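Local coordinates for extracellular invertase (Aspergillus kawachii, PDB 5XH8), which probably hydrolyses sucrose and transfers its fructosyl group to other sugars, building fructooligosaccharides such as 1-kestose, as a family 32 glycoside hydrolase, at residues R29-P35 with Y597-R603; S441-F447 with I575-G581; E483-T487 with N504-R510; D547-L551 with T563-S567. One frame throughout, in Å; residues are numbered along the deposited sequence.

Contact 1: residues R29-P35 with Y597-R603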
# COMPACT_ATOMS: atom_id res chain seq x y z
N ARG A 29 5.79 -30.96 -28.60
CA ARG A 29 4.88 -31.93 -27.96
C ARG A 29 5.26 -32.39 -26.55
O ARG A 29 4.41 -32.93 -25.83
CB ARG A 29 4.71 -33.16 -28.87
CG ARG A 29 5.93 -34.04 -29.01
CD ARG A 29 5.57 -35.37 -29.68
NE ARG A 29 5.07 -35.19 -31.05
CZ ARG A 29 5.48 -35.84 -32.15
NH1 ARG A 29 6.41 -36.82 -32.13
NH2 ARG A 29 4.91 -35.53 -33.31
N ALA A 30 6.53 -32.22 -26.18
CA ALA A 30 7.07 -32.72 -24.91
C ALA A 30 7.46 -31.59 -23.92
O ALA A 30 8.22 -31.84 -22.97
CB ALA A 30 8.29 -33.59 -25.18
N HIS A 31 6.95 -30.38 -24.13
CA HIS A 31 7.29 -29.21 -23.31
C HIS A 31 6.05 -28.60 -22.64
O HIS A 31 4.92 -28.74 -23.12
CB HIS A 31 7.97 -28.14 -24.17
CG HIS A 31 9.42 -28.39 -24.41
ND1 HIS A 31 9.87 -29.34 -25.30
CD2 HIS A 31 10.52 -27.81 -23.89
CE1 HIS A 31 11.19 -29.34 -25.30
NE2 HIS A 31 11.61 -28.42 -24.46
N VAL A 32 6.28 -27.89 -21.54
CA VAL A 32 5.21 -27.15 -20.84
C VAL A 32 4.95 -25.81 -21.52
O VAL A 32 5.82 -24.94 -21.56
CB VAL A 32 5.54 -26.94 -19.32
CG1 VAL A 32 4.53 -26.00 -18.65
CG2 VAL A 32 5.56 -28.27 -18.63
N LEU A 33 3.74 -25.66 -22.03
CA LEU A 33 3.26 -24.41 -22.56
C LEU A 33 1.73 -24.45 -22.52
O LEU A 33 1.15 -25.52 -22.47
CB LEU A 33 3.82 -24.18 -23.99
CG LEU A 33 3.21 -24.88 -25.20
CD1 LEU A 33 3.90 -24.37 -26.47
CD2 LEU A 33 3.30 -26.41 -25.11
N PRO A 34 1.06 -23.28 -22.53
CA PRO A 34 -0.40 -23.29 -22.43
C PRO A 34 -1.09 -23.91 -23.66
O PRO A 34 -0.42 -24.16 -24.68
CB PRO A 34 -0.76 -21.79 -22.30
CG PRO A 34 0.43 -21.07 -22.86
CD PRO A 34 1.61 -21.93 -22.59
N PRO A 35 -2.41 -24.14 -23.57
CA PRO A 35 -3.14 -24.67 -24.72
C PRO A 35 -3.01 -23.79 -25.96
O PRO A 35 -2.96 -24.32 -27.07
CB PRO A 35 -4.59 -24.75 -24.22
CG PRO A 35 -4.45 -24.90 -22.74
CD PRO A 35 -3.29 -23.99 -22.40
N TYR A 597 7.55 -37.83 -26.72
CA TYR A 597 6.27 -38.29 -26.20
C TYR A 597 5.35 -37.09 -26.08
O TYR A 597 5.80 -35.95 -26.23
CB TYR A 597 6.45 -38.96 -24.82
CG TYR A 597 6.83 -37.96 -23.71
CD1 TYR A 597 8.12 -37.45 -23.62
CD2 TYR A 597 5.88 -37.54 -22.78
CE1 TYR A 597 8.46 -36.52 -22.62
CE2 TYR A 597 6.21 -36.61 -21.79
CZ TYR A 597 7.51 -36.10 -21.71
OH TYR A 597 7.84 -35.20 -20.71
N ASP A 598 4.07 -37.35 -25.80
CA ASP A 598 3.06 -36.32 -25.62
C ASP A 598 2.99 -35.90 -24.13
O ASP A 598 2.48 -36.63 -23.29
CB ASP A 598 1.71 -36.86 -26.10
CG ASP A 598 0.61 -35.84 -26.04
OD1 ASP A 598 0.84 -34.63 -25.76
OD2 ASP A 598 -0.54 -36.26 -26.29
N ALA A 599 3.51 -34.72 -23.84
CA ALA A 599 3.48 -34.19 -22.47
C ALA A 599 2.10 -33.73 -22.03
O ALA A 599 1.90 -33.48 -20.84
CB ALA A 599 4.51 -33.08 -22.29
N TRP A 600 1.16 -33.62 -22.98
CA TRP A 600 -0.20 -33.18 -22.73
C TRP A 600 -1.23 -34.20 -23.24
O TRP A 600 -2.03 -33.87 -24.11
CB TRP A 600 -0.42 -31.78 -23.39
CG TRP A 600 0.46 -30.73 -22.78
CD1 TRP A 600 1.68 -30.32 -23.24
CD2 TRP A 600 0.22 -30.01 -21.56
NE1 TRP A 600 2.21 -29.37 -22.40
CE2 TRP A 600 1.34 -29.16 -21.36
CE3 TRP A 600 -0.82 -29.99 -20.63
CZ2 TRP A 600 1.45 -28.31 -20.26
CZ3 TRP A 600 -0.72 -29.13 -19.53
CH2 TRP A 600 0.41 -28.30 -19.36
N PRO A 601 -1.29 -35.41 -22.63
CA PRO A 601 -2.15 -36.48 -23.17
C PRO A 601 -3.64 -36.19 -23.16
O PRO A 601 -4.35 -36.82 -23.92
CB PRO A 601 -1.83 -37.70 -22.29
CG PRO A 601 -1.30 -37.12 -21.01
CD PRO A 601 -0.57 -35.85 -21.42
N ASP A 602 -4.11 -35.26 -22.33
CA ASP A 602 -5.53 -34.92 -22.28
C ASP A 602 -5.91 -33.68 -23.09
O ASP A 602 -7.06 -33.31 -23.08
CB ASP A 602 -6.00 -34.79 -20.83
CG ASP A 602 -5.65 -36.02 -20.00
OD1 ASP A 602 -5.83 -37.15 -20.47
OD2 ASP A 602 -5.17 -35.86 -18.86
N ARG A 603 -4.95 -33.06 -23.80
CA ARG A 603 -5.25 -32.12 -24.89
C ARG A 603 -5.27 -32.84 -26.26
O ARG A 603 -4.48 -33.78 -26.48
CB ARG A 603 -4.15 -31.05 -25.01
CG ARG A 603 -4.07 -30.02 -23.91
CD ARG A 603 -2.90 -29.07 -24.18
NE ARG A 603 -2.57 -28.24 -23.00
CZ ARG A 603 -1.50 -27.46 -22.91
NH1 ARG A 603 -0.63 -27.37 -23.91
NH2 ARG A 603 -1.27 -26.76 -21.79
O HOH W 1 1.97 -32.52 -26.24
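Trp600 and Arg603 both reach from the 597-603 loop to backbone carbonyls of 29-35, their flat groups lying one over the other. The guanidinium of Arg603 has one face against the Trp600 indole, CD2 beneath its centre, and the other against Pro35, whose CD lies 3.5 Å from Arg603 NH2. From this slot it bonds end-on to a single atom: Arg603 NH1 and NH2 stand 2.9 and 2.8 Å from Leu33 O, which lies in the guanidinium plane; NH2 uses a lone pair of the carbonyl, whereas NH1 is tilted from its plane. A chain extended from CG to NE carries the group this far, and Asp78 gives NH2 a salt bridge. The indole turns its edge to His31: Trp600 NE1 donates to His31 O over 2.9 Å, with the acceptor almost in the ring plane. Neither segment is a regular strand. One precedes strand 37-47 of the propeller, the other follows strand 585-594 of the C-terminal beta sandwich, the two domains of the GH32 fold, so the contact ties the chain's final residues to its early ones. Ala599 N gives a nearly straight bond (169°) to Arg29 O. Asp598 OD1 accepts from Trp600 N in an Asx turn, approached from above the carboxylate plane. Tyr597 passes obliquely by the methyl of Ala30, Tyr597 CE1 to Ala30 CB 3.9 Å, and its hydroxyl bonds to Ala74 O. Arg29 CG, set between its backbone N and carbonyl carbon (chi1 69°), lies 3.4 Å from Tyr597 O; beyond it the chain bends at chi3, meeting Gly595 O and the ring of Phe455.

Contact 2: residues S441-F447 with I575-G581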
# COMPACT_ATOMS: atom_id res chain seq x y z
N SER A 441 39.43 -34.42 -42.12
CA SER A 441 39.26 -33.42 -43.18
C SER A 441 37.98 -32.60 -42.99
O SER A 441 37.11 -32.96 -42.20
CB SER A 441 39.24 -34.10 -44.55
OG SER A 441 38.27 -35.13 -44.58
N SER A 442 37.89 -31.50 -43.73
CA SER A 442 36.75 -30.59 -43.67
C SER A 442 35.52 -31.19 -44.36
O SER A 442 35.64 -31.68 -45.47
CB SER A 442 37.13 -29.28 -44.37
OG SER A 442 36.08 -28.34 -44.33
N GLY A 443 34.36 -31.14 -43.70
CA GLY A 443 33.07 -31.40 -44.37
C GLY A 443 31.96 -31.95 -43.51
O GLY A 443 32.12 -32.13 -42.30
N VAL A 444 30.82 -32.19 -44.15
CA VAL A 444 29.66 -32.81 -43.52
C VAL A 444 29.45 -34.22 -44.08
O VAL A 444 29.40 -34.42 -45.30
CB VAL A 444 28.36 -31.96 -43.67
CG1 VAL A 444 28.64 -30.51 -43.29
CG2 VAL A 444 27.77 -32.02 -45.08
N VAL A 445 29.34 -35.20 -43.18
CA VAL A 445 29.20 -36.60 -43.53
C VAL A 445 27.81 -37.07 -43.13
O VAL A 445 27.57 -37.30 -41.95
CB VAL A 445 30.28 -37.44 -42.80
CG1 VAL A 445 30.14 -38.92 -43.16
CG2 VAL A 445 31.67 -36.90 -43.10
N PRO A 446 26.90 -37.26 -44.11
CA PRO A 446 25.54 -37.72 -43.79
C PRO A 446 25.49 -38.97 -42.93
O PRO A 446 26.32 -39.85 -43.10
CB PRO A 446 24.92 -37.99 -45.17
CG PRO A 446 25.65 -37.06 -46.09
CD PRO A 446 27.05 -37.01 -45.57
N PHE A 447 24.54 -39.03 -42.00
CA PHE A 447 24.27 -40.26 -41.26
C PHE A 447 23.70 -41.27 -42.25
O PHE A 447 23.03 -40.89 -43.20
CB PHE A 447 23.25 -40.04 -40.12
CG PHE A 447 23.84 -39.52 -38.82
CD1 PHE A 447 25.02 -38.78 -38.77
CD2 PHE A 447 23.17 -39.76 -37.61
CE1 PHE A 447 25.54 -38.33 -37.56
CE2 PHE A 447 23.68 -39.30 -36.40
CZ PHE A 447 24.87 -38.59 -36.38
N ILE A 575 20.54 -35.55 -40.56
CA ILE A 575 21.61 -35.31 -39.61
C ILE A 575 22.94 -35.75 -40.21
O ILE A 575 23.01 -36.80 -40.83
CB ILE A 575 21.35 -36.09 -38.31
CG1 ILE A 575 20.09 -35.55 -37.62
CG2 ILE A 575 22.56 -35.99 -37.38
CD1 ILE A 575 19.68 -36.33 -36.38
N SER A 576 23.99 -34.96 -40.00
CA SER A 576 25.33 -35.30 -40.47
C SER A 576 26.36 -34.98 -39.41
O SER A 576 26.18 -34.04 -38.62
CB SER A 576 25.65 -34.48 -41.71
OG SER A 576 24.72 -34.78 -42.72
N PHE A 577 27.46 -35.75 -39.41
CA PHE A 577 28.68 -35.37 -38.68
C PHE A 577 29.19 -34.09 -39.32
O PHE A 577 28.99 -33.88 -40.52
CB PHE A 577 29.79 -36.43 -38.76
CG PHE A 577 29.40 -37.76 -38.19
CD1 PHE A 577 29.57 -38.02 -36.84
CD2 PHE A 577 28.86 -38.76 -38.99
CE1 PHE A 577 29.19 -39.24 -36.30
CE2 PHE A 577 28.49 -39.98 -38.46
CZ PHE A 577 28.65 -40.22 -37.11
N PHE A 578 29.81 -33.24 -38.53
CA PHE A 578 30.42 -32.02 -39.05
C PHE A 578 31.77 -31.84 -38.38
O PHE A 578 31.90 -32.05 -37.17
CB PHE A 578 29.54 -30.80 -38.76
CG PHE A 578 30.30 -29.50 -38.81
CD1 PHE A 578 30.65 -28.92 -40.02
CD2 PHE A 578 30.71 -28.88 -37.64
CE1 PHE A 578 31.36 -27.73 -40.07
CE2 PHE A 578 31.42 -27.69 -37.67
CZ PHE A 578 31.74 -27.11 -38.89
N HIS A 579 32.76 -31.43 -39.17
CA HIS A 579 34.13 -31.19 -38.69
C HIS A 579 34.81 -30.26 -39.70
O HIS A 579 34.67 -30.47 -40.91
CB HIS A 579 34.86 -32.53 -38.53
CG HIS A 579 36.32 -32.40 -38.22
ND1 HIS A 579 36.79 -31.67 -37.15
CD2 HIS A 579 37.41 -32.90 -38.84
CE1 HIS A 579 38.11 -31.72 -37.13
NE2 HIS A 579 38.51 -32.47 -38.15
N ASN A 580 35.49 -29.22 -39.22
CA ASN A 580 36.03 -28.18 -40.13
C ASN A 580 37.43 -28.50 -40.69
O ASN A 580 38.03 -27.68 -41.37
CB ASN A 580 36.03 -26.80 -39.46
CG ASN A 580 37.05 -26.68 -38.36
OD1 ASN A 580 37.48 -27.68 -37.77
ND2 ASN A 580 37.41 -25.45 -38.02
N GLY A 581 37.95 -29.68 -40.38
CA GLY A 581 39.21 -30.13 -40.91
C GLY A 581 40.41 -29.77 -40.06
O GLY A 581 41.48 -30.31 -40.31
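The ring of Phe447 lies over CG2 of Ile575 and wedges against Phe577 where strand 444-446 forms an outer antiparallel strand beside 574-580 in the C-terminal beta sandwich of the GH32 fold. The methyl CG2 of Ile575 is the bump, standing 3.5 Å from the centroid of the Phe447 ring and only 10° off its normal, a CH-pi contact. It gets there because CG2 lies anti to the backbone N, beside the carbonyl carbon, while CG1 is anti to the carbonyl carbon and beside the backbone N (chi1 -65°). Phe447 in turn presents CE1 over the middle of the Phe577 ring, at 3.5 Å from Phe577 CE2; the planes meet at 41°, so the pair is oblique. Val445 lies on the same sheet face as Phe577, Val445 CB to Phe577 CB 4.2 Å. This aromatic side is closed by strands 430-439 and 585-594 of the facing sheet: Glu434 and Val590 touch both phenylalanines, and Phe587 meets Phe577 edge-to-face. On the other sheet face Val444 CG1 comes to the edge of the Phe578 ring, and Ser576 lies beside Pro446. Val445 and Phe577 form a hydrogen-bonded pair, as do Gly443 and His579; Phe447 N adds a bond to Ile575 O. Near the corner of the chain at Gly443, Gly581 has no side chain and its CA lies 3.4 Å from Ser442 N. The imidazole of His579, held by Ser475 and Gly583, brings CD2 3.4 Å from Ser441 O. On the face of Val444 and Phe578, Ser576 OG sits 3.2 Å from Pro446 CA.

Contact 3: residues E483-T487 with N504-R510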
# COMPACT_ATOMS: atom_id res chain seq x y z
N GLU A 483 18.03 -29.68 -48.72
CA GLU A 483 18.74 -28.83 -49.68
C GLU A 483 18.56 -27.33 -49.36
O GLU A 483 19.45 -26.53 -49.63
CB GLU A 483 18.32 -29.14 -51.13
CG GLU A 483 17.15 -28.35 -51.69
CD GLU A 483 17.05 -28.43 -53.23
OE1 GLU A 483 17.78 -27.70 -53.94
OE2 GLU A 483 16.21 -29.21 -53.72
N HIS A 484 17.43 -26.95 -48.77
CA HIS A 484 17.12 -25.54 -48.48
C HIS A 484 17.48 -25.03 -47.07
O HIS A 484 17.53 -23.84 -46.86
CB HIS A 484 15.65 -25.29 -48.75
CG HIS A 484 15.25 -25.50 -50.17
ND1 HIS A 484 15.72 -24.70 -51.20
CD2 HIS A 484 14.46 -26.44 -50.75
CE1 HIS A 484 15.22 -25.13 -52.35
NE2 HIS A 484 14.46 -26.18 -52.10
N GLU A 485 17.70 -25.94 -46.12
CA GLU A 485 17.90 -25.56 -44.70
C GLU A 485 18.89 -26.47 -44.00
O GLU A 485 19.08 -27.63 -44.40
CB GLU A 485 16.57 -25.64 -43.92
CG GLU A 485 15.45 -24.77 -44.45
CD GLU A 485 14.08 -25.07 -43.84
OE1 GLU A 485 13.65 -26.24 -43.79
OE2 GLU A 485 13.40 -24.11 -43.44
N SER A 486 19.51 -25.95 -42.95
CA SER A 486 20.34 -26.73 -42.06
C SER A 486 20.63 -25.94 -40.78
O SER A 486 20.69 -24.72 -40.78
CB SER A 486 21.69 -27.09 -42.72
OG SER A 486 22.40 -25.92 -43.05
N THR A 487 20.88 -26.67 -39.71
CA THR A 487 21.33 -26.07 -38.46
C THR A 487 22.57 -26.80 -38.00
O THR A 487 22.60 -28.03 -38.02
CB THR A 487 20.22 -26.21 -37.39
OG1 THR A 487 19.06 -25.52 -37.85
CG2 THR A 487 20.69 -25.63 -36.08
N ASN A 504 21.30 -20.66 -41.65
CA ASN A 504 20.57 -21.41 -42.68
C ASN A 504 19.37 -22.22 -42.17
O ASN A 504 18.78 -22.99 -42.94
CB ASN A 504 21.57 -22.36 -43.39
CG ASN A 504 21.07 -22.88 -44.74
OD1 ASN A 504 21.14 -24.09 -45.03
ND2 ASN A 504 20.59 -21.98 -45.58
N THR A 505 18.99 -22.04 -40.88
CA THR A 505 18.01 -22.90 -40.19
C THR A 505 16.63 -22.82 -40.83
O THR A 505 15.98 -23.85 -41.02
CB THR A 505 17.89 -22.53 -38.68
OG1 THR A 505 19.09 -22.88 -38.00
CG2 THR A 505 16.71 -23.23 -38.01
N SER A 506 16.20 -21.60 -41.15
CA SER A 506 14.82 -21.32 -41.54
C SER A 506 14.65 -20.62 -42.89
O SER A 506 14.99 -19.45 -43.02
CB SER A 506 14.14 -20.45 -40.49
OG SER A 506 12.76 -20.32 -40.80
N ALA A 507 14.07 -21.33 -43.85
CA ALA A 507 13.66 -20.73 -45.13
C ALA A 507 12.57 -19.66 -44.95
O ALA A 507 12.45 -18.76 -45.77
CB ALA A 507 13.19 -21.80 -46.11
N ALA A 508 11.79 -19.76 -43.87
CA ALA A 508 10.81 -18.71 -43.53
C ALA A 508 11.45 -17.40 -43.11
O ALA A 508 10.88 -16.33 -43.36
CB ALA A 508 9.85 -19.21 -42.46
N ALA A 509 12.63 -17.45 -42.51
CA ALA A 509 13.38 -16.22 -42.15
C ALA A 509 13.77 -15.35 -43.35
O ALA A 509 14.06 -14.17 -43.18
CB ALA A 509 14.63 -16.57 -41.36
N ARG A 510 13.77 -15.93 -44.55
CA ARG A 510 14.08 -15.22 -45.79
C ARG A 510 12.86 -14.51 -46.34
O ARG A 510 13.01 -13.58 -47.12
CB ARG A 510 14.62 -16.22 -46.85
CG ARG A 510 15.88 -16.98 -46.40
CD ARG A 510 16.23 -18.22 -47.23
NE ARG A 510 17.01 -19.13 -46.39
CZ ARG A 510 17.12 -20.46 -46.54
NH1 ARG A 510 16.53 -21.10 -47.54
NH2 ARG A 510 17.82 -21.16 -45.66
O HOH W 2 22.26 -22.95 -39.93
O HOH W 3 17.52 -26.22 -40.02
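Asn504 opens the second segment by facing Ser486 with both backbone and side chain. Its carbonyl O takes Ser486 N at 3.0 Å, the donor standing well above the carbonyl plane. Its side-chain OD1 receives Ser486 OG at 3.0 Å, in the amide plane and on a lone pair. With CG anti to the backbone N (chi1 -162°), the amide is turned toward Ser486, whose hydroxyl occupies the position between N and C. Next, Thr505 meets Thr487 hydroxyl to hydroxyl: Thr505 OG1 donates to Thr487 OG1 over a short 2.6 Å, and a water spans from Thr487 OG1 to Thr505 O. Ser506 turns off to Arg566 O. These loops sit at the rim of the C-terminal beta sandwich: 483-487 runs through the loop between strands 474-481 and 487-492 into the latter, while the loop holding 504-510 leads from strand 497-501 to 520-523. Ala507 begins a run with helical backbone angles but no regular helix bonds, and its N-H points almost straight (175°) at Glu485 OE2, 2.9 Å away from Ala507 N, on the lone pair turned from the other oxygen. The buried carboxylate also takes Trp568 N at OE2 and Tyr569 N and Ser572 OG at OE1, four donors in all that would probably stabilise its negative charge. Arg510 folds back over Ala507, whose CA lies beneath the centre of the guanidinium. Its extended chain brings Arg510 NH1 and NH2 to one acceptor, His484 O, each at 3.0 Å and with that oxygen in the guanidinium plane. The His484 imidazole leads away to stack on Tyr569.

Contact 4: residues D547-L551 with T563-S567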
# COMPACT_ATOMS: atom_id res chain seq x y z
N ASP A 547 12.52 -30.65 -30.18
CA ASP A 547 11.08 -30.82 -30.05
C ASP A 547 10.41 -29.81 -30.97
O ASP A 547 9.96 -28.72 -30.56
CB ASP A 547 10.68 -30.68 -28.57
CG ASP A 547 9.26 -31.05 -28.32
OD1 ASP A 547 8.52 -31.42 -29.26
OD2 ASP A 547 8.86 -30.97 -27.14
N ASN A 548 10.35 -30.20 -32.25
CA ASN A 548 9.88 -29.38 -33.36
C ASN A 548 10.77 -28.15 -33.58
O ASN A 548 11.74 -28.25 -34.34
CB ASN A 548 8.38 -29.07 -33.23
CG ASN A 548 7.68 -28.98 -34.59
OD1 ASN A 548 8.32 -29.05 -35.63
ND2 ASN A 548 6.37 -28.83 -34.57
N SER A 549 10.47 -27.01 -32.96
CA SER A 549 11.32 -25.82 -33.03
C SER A 549 12.11 -25.55 -31.76
O SER A 549 12.92 -24.64 -31.74
CB SER A 549 10.49 -24.57 -33.35
OG SER A 549 9.58 -24.25 -32.32
N VAL A 550 11.89 -26.32 -30.69
CA VAL A 550 12.63 -26.09 -29.46
C VAL A 550 13.87 -26.96 -29.45
O VAL A 550 13.76 -28.17 -29.43
CB VAL A 550 11.76 -26.43 -28.22
CG1 VAL A 550 12.55 -26.13 -26.95
CG2 VAL A 550 10.48 -25.64 -28.25
N LEU A 551 15.05 -26.34 -29.46
CA LEU A 551 16.31 -27.04 -29.32
C LEU A 551 16.90 -26.81 -27.92
O LEU A 551 17.10 -25.67 -27.52
CB LEU A 551 17.34 -26.56 -30.38
CG LEU A 551 18.79 -27.08 -30.21
CD1 LEU A 551 18.89 -28.60 -30.28
CD2 LEU A 551 19.68 -26.43 -31.24
N THR A 563 17.37 -22.76 -27.66
CA THR A 563 17.02 -21.77 -28.67
C THR A 563 15.88 -22.25 -29.55
O THR A 563 15.38 -23.36 -29.36
CB THR A 563 18.26 -21.39 -29.51
OG1 THR A 563 17.94 -20.29 -30.38
CG2 THR A 563 18.74 -22.61 -30.35
N TRP A 564 15.47 -21.39 -30.48
CA TRP A 564 14.43 -21.68 -31.47
C TRP A 564 15.06 -22.10 -32.80
O TRP A 564 15.93 -21.40 -33.34
CB TRP A 564 13.54 -20.45 -31.69
CG TRP A 564 12.77 -20.05 -30.48
CD1 TRP A 564 13.04 -19.01 -29.65
CD2 TRP A 564 11.63 -20.72 -29.94
NE1 TRP A 564 12.12 -18.99 -28.62
CE2 TRP A 564 11.24 -20.02 -28.78
CE3 TRP A 564 10.87 -21.82 -30.35
CZ2 TRP A 564 10.14 -20.41 -28.00
CZ3 TRP A 564 9.77 -22.22 -29.56
CH2 TRP A 564 9.42 -21.50 -28.40
N VAL A 565 14.63 -23.25 -33.32
CA VAL A 565 15.07 -23.74 -34.63
C VAL A 565 13.86 -23.91 -35.54
O VAL A 565 13.28 -24.98 -35.64
CB VAL A 565 15.96 -25.00 -34.53
CG1 VAL A 565 17.34 -24.61 -34.03
CG2 VAL A 565 15.37 -26.09 -33.64
N ARG A 566 13.48 -22.82 -36.19
CA ARG A 566 12.20 -22.77 -36.86
C ARG A 566 12.32 -23.17 -38.36
O ARG A 566 12.06 -22.37 -39.25
CB ARG A 566 11.57 -21.39 -36.61
CG ARG A 566 11.08 -21.25 -35.16
CD ARG A 566 10.09 -20.11 -34.84
NE ARG A 566 10.83 -19.01 -34.34
CZ ARG A 566 10.78 -18.40 -33.15
NH1 ARG A 566 9.86 -18.61 -32.20
NH2 ARG A 566 11.67 -17.45 -32.99
N SER A 567 12.69 -24.43 -38.60
CA SER A 567 12.78 -24.96 -39.97
C SER A 567 11.37 -25.11 -40.55
O SER A 567 10.41 -25.46 -39.84
CB SER A 567 13.56 -26.28 -40.01
OG SER A 567 12.79 -27.37 -39.54
O HOH W 4 11.71 -27.20 -37.07
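Ser549 OG sits between its backbone N and carbonyl carbon (chi1 65°), and Trp564 CG lies anti to its own carbonyl carbon (chi1 -64°); together these turns bring the hydroxyl to the indole edge, Ser549 OG 3.4 Å from Trp564 CE3 and in the ring plane. The hydroxyl itself bonds to Trp26 O, and Trp564 NE1 to Ser349 O. Val550 points the same way as Trp564 and lies beside it, Val550 CG2 to Trp564 CZ3 3.7 Å. Over one face of the indole the guanidinium of Arg566 is laid, its chain bent at chi3. On the other sheet face Leu551 packs obliquely against Thr563 and Val565; its CB is 3.8 Å from Val565 CG2. These residues close the base of the beta hairpin 550-555/559-564 in the C-terminal sandwich, where Val550 and Trp564 form a non-hydrogen-bonded pair and Leu551 and Thr563 a hydrogen-bonded one. Just past the paired strands, Val565 N still donates to Ser549 O at 2.7 Å, nearly straight at 173°. There the two segments part: 547-550 turns in a type II' beta turn, and Arg566 centres an inverse gamma turn. A water fills in between them, donating to Asn548 O and Val565 O and bonded also to Ser567 OG, 2.7 Å away. Asn548 ND2 reaches Arg27 O. With every touching residue buried, the polar groups cannot count on bulk solvent; the water takes up two carbonyls beyond the ladder, and the outside partners of Ser549, Asn548 and Trp564 bind the hairpin base to the 26-27 region and to the propeller side at Ser349.

In the fold
Contact 1 joins an early segment to the C-terminal tail and spans the other three in sequence. Contact 2 encloses contacts 3 and 4, which follow one another. These three belong to the C-terminal beta sandwich: contact 2 pairs strands at one edge of the sheet containing 474-481 and 487-492, contact 3 joins loops at the ends of its strands, and contact 4 lies in the sheet of 534-547 and 550-555. Contacts 3 and 4, with centres 12 Å apart, touch through Ser506 and Arg566. Contact 4 meets contact 1, 16 Å away between centres, where Asp547 takes His31 ND1 and Ala30 N. Contacts 3, 4 and 1 thus run from sandwich rim to propeller junction; contact 2 stands apart, its nearest atoms about 7 Å from contact 3.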